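Local coordinates for protein dTDP-4-dehydrorhamnose reductase (PDB 5U9C) that probably reduces dTDP-4-dehydro-beta-L-rhamnose to dTDP-beta-L-rhamnose with NADPH, the last step in making this activated sugar, at residues D[176-189]-D[236-250]. Residues are numbered along the deposited sequence; the frame is centred on the assembly and turned at random. Where two conformers were deposited one is given.
Sequences IKAGSTSIKAVSDR and LNFKGDIIPVHSSVF. With CIT (citric acid), chain N.
The F238 ring lies in a hollow between the C-terminal turn of helix 168-177 and strand 182-186, at one end of a small two-stranded parallel sheet separate from the six-stranded Rossmann-type sheet of this RmlD-family reductase. With CG anti to the backbone N (chi1 180°), the ring reaches under I176, whose CG1 sits over one face in a CH-pi contact, 4.0 Å from the centroid; the backbone N of G240, two residues on in the same segment, lies over the opposite face. I183 CD1 meets the far end of the ring obliquely, 3.8 Å from CZ, and S180 O lies at the edge.

Strands 182-186 and 241-245 run 25° apart, joined by six backbone hydrogen bonds, from D241 N to T181 O through S187 N to V245 O. I183, A185, I242 and P244 share the face covered by helices 168-177 and 225-235. On the other face, I243 CD1 abuts S182 CB, V245 CG1 fits against the K184 chain, and V186 CG2 meets the F250 ring edge-on, 3.8 Å from CD2.

Beyond the strands, D188 fits against H246 and S247. R189 neighbours R256, seen to bind (R)-malate though none is bound to this chain; in the conformer given, S247 OG lies over one guanidinium face, toward its rim. H246 NE2 bonds E263 of a neighbouring subunit; its ND1 donates to D188 OD2 at 2.8 Å, with the oxygen in the imidazole plane but the donor 42° out of the carboxylate plane.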
loop_
_atom_site.group_PDB
_atom_site.type_symbol
_atom_site.label_atom_id
_atom_site.label_comp_id
_atom_site.label_asym_id
_atom_site.label_seq_id
_atom_site.Cartn_x
_atom_site.Cartn_y
_atom_site.Cartn_z
ATOM N N ILE D 176 -4.704 34.626 -21.199
ATOM C CA ILE D 176 -3.739 35.730 -21.127
ATOM C C ILE D 176 -4.125 36.800 -22.155
ATOM O O ILE D 176 -4.232 37.970 -21.815
ATOM C CB ILE D 176 -2.276 35.269 -21.326
ATOM C CG1 ILE D 176 -1.796 34.506 -20.086
ATOM C CG2 ILE D 176 -1.376 36.482 -21.574
ATOM C CD1 ILE D 176 -0.481 33.751 -20.246
ATOM N N LYS D 177 -4.369 36.385 -23.396
ATOM C CA LYS D 177 -4.746 37.315 -24.459
ATOM C C LYS D 177 -6.076 38.034 -24.185
ATOM O O LYS D 177 -6.267 39.163 -24.611
ATOM C CB LYS D 177 -4.801 36.601 -25.805
ATOM C CG LYS D 177 -3.433 36.243 -26.368
ATOM C CD LYS D 177 -3.590 35.497 -27.688
ATOM C CE LYS D 177 -2.263 35.273 -28.386
ATOM N NZ LYS D 177 -1.666 36.550 -28.856
ATOM N N ALA D 178 -6.985 37.379 -23.474
ATOM C CA ALA D 178 -8.279 37.990 -23.124
ATOM C C ALA D 178 -8.168 38.956 -21.929
ATOM O O ALA D 178 -9.157 39.569 -21.532
ATOM C CB ALA D 178 -9.314 36.914 -22.834
ATOM N N GLY D 179 -6.972 39.079 -21.364
ATOM C CA GLY D 179 -6.738 39.947 -20.226
ATOM C C GLY D 179 -7.369 39.487 -18.917
ATOM O O GLY D 179 -7.834 40.325 -18.127
ATOM N N SER D 180 -7.380 38.171 -18.675
ATOM C CA SER D 180 -7.956 37.628 -17.446
ATOM C C SER D 180 -7.252 38.204 -16.224
ATOM O O SER D 180 -6.022 38.333 -16.200
ATOM C CB SER D 180 -7.878 36.095 -17.415
ATOM O OG SER D 180 -8.626 35.515 -18.477
ATOM N N THR D 181 -8.043 38.560 -15.216
ATOM C CA THR D 181 -7.513 39.121 -13.989
ATOM C C THR D 181 -6.701 38.067 -13.220
ATOM O O THR D 181 -5.772 38.413 -12.481
ATOM C CB THR D 181 -8.632 39.714 -13.094
ATOM O OG1 THR D 181 -8.040 40.515 -12.069
ATOM C CG2 THR D 181 -9.493 38.640 -12.468
ATOM N N SER D 182 -7.031 36.789 -13.434
ATOM C CA SER D 182 -6.329 35.696 -12.775
ATOM C C SER D 182 -6.596 34.382 -13.464
ATOM O O SER D 182 -7.687 34.150 -14.018
ATOM C CB SER D 182 -6.785 35.531 -11.325
ATOM O OG SER D 182 -8.135 35.170 -11.322
ATOM N N ILE D 183 -5.602 33.514 -13.388
ATOM C CA ILE D 183 -5.672 32.196 -13.966
ATOM C C ILE D 183 -5.319 31.169 -12.883
ATOM O O ILE D 183 -4.314 31.320 -12.205
ATOM C CB ILE D 183 -4.684 32.091 -15.143
ATOM C CG1 ILE D 183 -5.113 33.057 -16.256
ATOM C CG2 ILE D 183 -4.612 30.658 -15.663
ATOM C CD1 ILE D 183 -4.115 33.188 -17.395
ATOM N N LYS D 184 -6.168 30.151 -12.727
ATOM C CA LYS D 184 -5.940 29.065 -11.776
ATOM C C LYS D 184 -5.303 27.895 -12.500
ATOM O O LYS D 184 -5.695 27.578 -13.624
ATOM C CB LYS D 184 -7.259 28.611 -11.156
ATOM C CG LYS D 184 -7.917 29.673 -10.304
ATOM C CD LYS D 184 -9.257 29.191 -9.789
ATOM C CE LYS D 184 -9.970 30.303 -9.046
ATOM N NZ LYS D 184 -11.263 29.816 -8.504
ATOM N N ALA D 185 -4.319 27.265 -11.860
ATOM C CA ALA D 185 -3.635 26.116 -12.424
ATOM C C ALA D 185 -3.275 25.142 -11.288
ATOM O O ALA D 185 -2.812 25.554 -10.224
ATOM C CB ALA D 185 -2.374 26.547 -13.173
ATOM N N VAL D 186 -3.497 23.863 -11.539
ATOM C CA VAL D 186 -3.267 22.822 -10.558
ATOM C C VAL D 186 -1.778 22.707 -10.200
ATOM O O VAL D 186 -0.931 22.558 -11.080
ATOM C CB VAL D 186 -3.841 21.480 -11.057
ATOM C CG1 VAL D 186 -3.535 20.352 -10.092
ATOM C CG2 VAL D 186 -5.348 21.605 -11.261
ATOM N N SER D 187 -1.478 22.795 -8.906
ATOM C CA SER D 187 -0.110 22.724 -8.416
ATOM C C SER D 187 0.315 21.374 -7.817
ATOM O O SER D 187 1.507 21.152 -7.603
ATOM C CB SER D 187 0.104 23.794 -7.349
ATOM O OG SER D 187 -0.714 23.549 -6.222
ATOM N N ASP D 188 -0.638 20.479 -7.577
ATOM C CA ASP D 188 -0.345 19.225 -6.862
ATOM C C ASP D 188 -0.427 17.921 -7.669
ATOM O O ASP D 188 -0.652 16.861 -7.094
ATOM C CB ASP D 188 -1.208 19.149 -5.583
ATOM C CG ASP D 188 -2.706 19.062 -5.870
ATOM O OD1 ASP D 188 -3.102 18.936 -7.049
ATOM O OD2 ASP D 188 -3.497 19.076 -4.892
ATOM N N ARG D 189 -0.258 18.026 -8.984
ATOM C CA ARG D 189 -0.167 16.878 -9.897
ATOM C C ARG D 189 1.006 17.231 -10.833
ATOM O O ARG D 189 1.023 18.304 -11.431
ATOM C CB ARG D 189 -1.453 16.635 -10.685
ATOM C CG ARG D 189 -2.665 16.279 -9.826
ATOM C CD ARG D 189 -2.538 14.913 -9.147
ATOM N NE ARG D 189 -3.691 14.542 -8.312
ATOM C CZ ARG D 189 -3.839 14.821 -7.012
ATOM N NH1 ARG D 189 -2.927 15.527 -6.328
ATOM N NH2 ARG D 189 -4.940 14.411 -6.387
ATOM N N LEU D 236 4.752 35.824 -21.971
ATOM C CA LEU D 236 3.812 36.743 -22.610
ATOM C C LEU D 236 3.587 38.052 -21.836
ATOM O O LEU D 236 2.688 38.803 -22.165
ATOM C CB LEU D 236 2.486 36.023 -22.884
ATOM C CG LEU D 236 2.630 34.776 -23.769
ATOM C CD1 LEU D 236 1.283 34.126 -24.012
ATOM C CD2 LEU D 236 3.289 35.136 -25.092
ATOM N N ASN D 237 4.423 38.312 -20.829
ATOM C CA ASN D 237 4.353 39.530 -20.005
ATOM C C ASN D 237 2.973 39.734 -19.359
ATOM O O ASN D 237 2.482 40.871 -19.253
ATOM C CB ASN D 237 4.748 40.768 -20.828
ATOM C CG ASN D 237 5.021 41.979 -19.955
ATOM O OD1 ASN D 237 5.213 41.845 -18.746
ATOM N ND2 ASN D 237 5.058 43.169 -20.564
ATOM N N PHE D 238 2.364 38.623 -18.934
ATOM C CA PHE D 238 1.050 38.627 -18.276
ATOM C C PHE D 238 1.182 39.342 -16.932
ATOM O O PHE D 238 2.105 39.060 -16.172
ATOM C CB PHE D 238 0.571 37.175 -18.090
ATOM C CG PHE D 238 -0.766 37.040 -17.425
ATOM C CD1 PHE D 238 -1.909 37.610 -17.998
ATOM C CD2 PHE D 238 -0.906 36.303 -16.252
ATOM C CE1 PHE D 238 -3.146 37.459 -17.397
ATOM C CE2 PHE D 238 -2.149 36.141 -15.655
ATOM C CZ PHE D 238 -3.269 36.716 -16.228
ATOM N N LYS D 239 0.267 40.253 -16.622
ATOM C CA LYS D 239 0.336 40.983 -15.347
ATOM C C LYS D 239 -0.768 40.605 -14.357
ATOM O O LYS D 239 -0.815 41.133 -13.253
ATOM C CB LYS D 239 0.378 42.497 -15.596
ATOM C CG LYS D 239 1.616 42.927 -16.381
ATOM C CD LYS D 239 2.880 42.383 -15.717
ATOM C CE LYS D 239 4.137 42.669 -16.536
ATOM N NZ LYS D 239 5.343 42.025 -15.952
ATOM N N GLY D 240 -1.627 39.660 -14.738
ATOM C CA GLY D 240 -2.697 39.203 -13.851
ATOM C C GLY D 240 -2.103 38.193 -12.870
ATOM O O GLY D 240 -0.898 37.947 -12.860
ATOM N N ASP D 241 -2.930 37.616 -12.021
ATOM C CA ASP D 241 -2.431 36.635 -11.057
ATOM C C ASP D 241 -2.510 35.220 -11.621
ATOM O O ASP D 241 -3.482 34.877 -12.291
ATOM C CB ASP D 241 -3.279 36.692 -9.777
ATOM C CG ASP D 241 -3.250 38.063 -9.118
ATOM O OD1 ASP D 241 -2.186 38.707 -9.123
ATOM O OD2 ASP D 241 -4.284 38.486 -8.576
ATOM N N ILE D 242 -1.478 34.417 -11.377
ATOM C CA ILE D 242 -1.517 32.982 -11.722
ATOM C C ILE D 242 -1.577 32.331 -10.330
ATOM O O ILE D 242 -0.643 32.446 -9.543
ATOM C CB ILE D 242 -0.336 32.519 -12.571
ATOM C CG1 ILE D 242 -0.375 33.258 -13.904
ATOM C CG2 ILE D 242 -0.452 31.011 -12.805
ATOM C CD1 ILE D 242 0.785 33.007 -14.814
ATOM N N ILE D 243 -2.687 31.667 -10.052
ATOM C CA ILE D 243 -2.993 31.132 -8.735
ATOM C C ILE D 243 -2.812 29.613 -8.690
ATOM O O ILE D 243 -3.427 28.916 -9.492
ATOM C CB ILE D 243 -4.488 31.479 -8.400
ATOM C CG1 ILE D 243 -4.714 33.007 -8.450
ATOM C CG2 ILE D 243 -4.924 30.915 -7.049
ATOM C CD1 ILE D 243 -6.171 33.441 -8.287
ATOM N N PRO D 244 -1.983 29.101 -7.744
ATOM C CA PRO D 244 -1.831 27.649 -7.625
ATOM C C PRO D 244 -3.020 27.074 -6.872
ATOM O O PRO D 244 -3.382 27.597 -5.825
ATOM C CB PRO D 244 -0.542 27.486 -6.809
ATOM C CG PRO D 244 -0.425 28.738 -5.997
ATOM C CD PRO D 244 -1.162 29.828 -6.755
ATOM N N VAL D 245 -3.669 26.064 -7.426
ATOM C CA VAL D 245 -4.783 25.432 -6.745
ATOM C C VAL D 245 -4.585 23.928 -6.634
ATOM O O VAL D 245 -3.878 23.326 -7.439
ATOM C CB VAL D 245 -6.125 25.708 -7.449
ATOM C CG1 VAL D 245 -6.391 27.200 -7.484
ATOM C CG2 VAL D 245 -6.166 25.122 -8.864
ATOM N N HIS D 246 -5.230 23.330 -5.643
ATOM C CA HIS D 246 -5.226 21.877 -5.466
ATOM C C HIS D 246 -6.198 21.246 -6.457
ATOM O O HIS D 246 -7.158 21.895 -6.905
ATOM C CB HIS D 246 -5.594 21.497 -4.019
ATOM C CG HIS D 246 -4.522 21.839 -3.034
ATOM N ND1 HIS D 246 -3.338 21.132 -2.962
ATOM C CD2 HIS D 246 -4.428 22.822 -2.117
ATOM C CE1 HIS D 246 -2.576 21.653 -2.016
ATOM N NE2 HIS D 246 -3.214 22.678 -1.487
ATOM N N SER D 247 -5.957 19.985 -6.797
ATOM C CA SER D 247 -6.783 19.281 -7.782
ATOM C C SER D 247 -8.254 19.149 -7.399
ATOM O O SER D 247 -9.098 18.978 -8.278
ATOM C CB SER D 247 -6.174 17.913 -8.117
ATOM O OG SER D 247 -5.966 17.169 -6.942
ATOM N N SER D 248 -8.561 19.243 -6.105
ATOM C CA SER D 248 -9.936 19.208 -5.641
ATOM C C SER D 248 -10.830 20.327 -6.192
ATOM O O SER D 248 -12.041 20.165 -6.245
ATOM C CB SER D 248 -9.984 19.328 -4.117
ATOM O OG SER D 248 -9.390 20.539 -3.704
ATOM N N VAL D 249 -10.258 21.473 -6.566
ATOM C CA VAL D 249 -11.124 22.558 -7.068
ATOM C C VAL D 249 -11.653 22.252 -8.480
ATOM O O VAL D 249 -12.671 22.807 -8.874
ATOM C CB VAL D 249 -10.487 23.969 -6.979
ATOM C CG1 VAL D 249 -10.061 24.255 -5.547
ATOM C CG2 VAL D 249 -9.328 24.129 -7.945
ATOM N N PHE D 250 -10.990 21.351 -9.213
ATOM C CA PHE D 250 -11.475 20.926 -10.542
ATOM C C PHE D 250 -11.771 19.431 -10.517
ATOM O O PHE D 250 -10.945 18.639 -10.914
ATOM C CB PHE D 250 -10.429 21.223 -11.626
ATOM C CG PHE D 250 -10.119 22.678 -11.771
ATOM C CD1 PHE D 250 -11.109 23.565 -12.152
ATOM C CD2 PHE D 250 -8.834 23.156 -11.570
ATOM C CE1 PHE D 250 -10.836 24.925 -12.302
ATOM C CE2 PHE D 250 -8.545 24.505 -11.735
ATOM C CZ PHE D 250 -9.551 25.392 -12.096
HETATM C C1 CIT N . -2.104 41.067 -19.258
HETATM O O1 CIT N . -1.607 41.517 -18.205
HETATM O O2 CIT N . -3.126 40.345 -19.224
HETATM C C2 CIT N . -1.431 41.402 -20.584
HETATM C C3 CIT N . -2.309 40.952 -21.776
HETATM O O7 CIT N . -3.571 40.345 -21.480
HETATM C C4 CIT N . -1.975 41.068 -23.273
HETATM C C5 CIT N . -1.050 39.925 -23.637
HETATM O O3 CIT N . -0.077 39.666 -22.885
HETATM O O4 CIT N . -1.291 39.278 -24.680
HETATM C C6 CIT N . -3.057 42.309 -21.863
HETATM O O5 CIT N . -4.313 42.318 -21.841
HETATM O O6 CIT N . -2.446 43.408 -21.975
HETATM O O HOH W 1 -6.620 18.194 -4.023
HETATM O O HOH W 2 -6.144 14.686 -9.319
#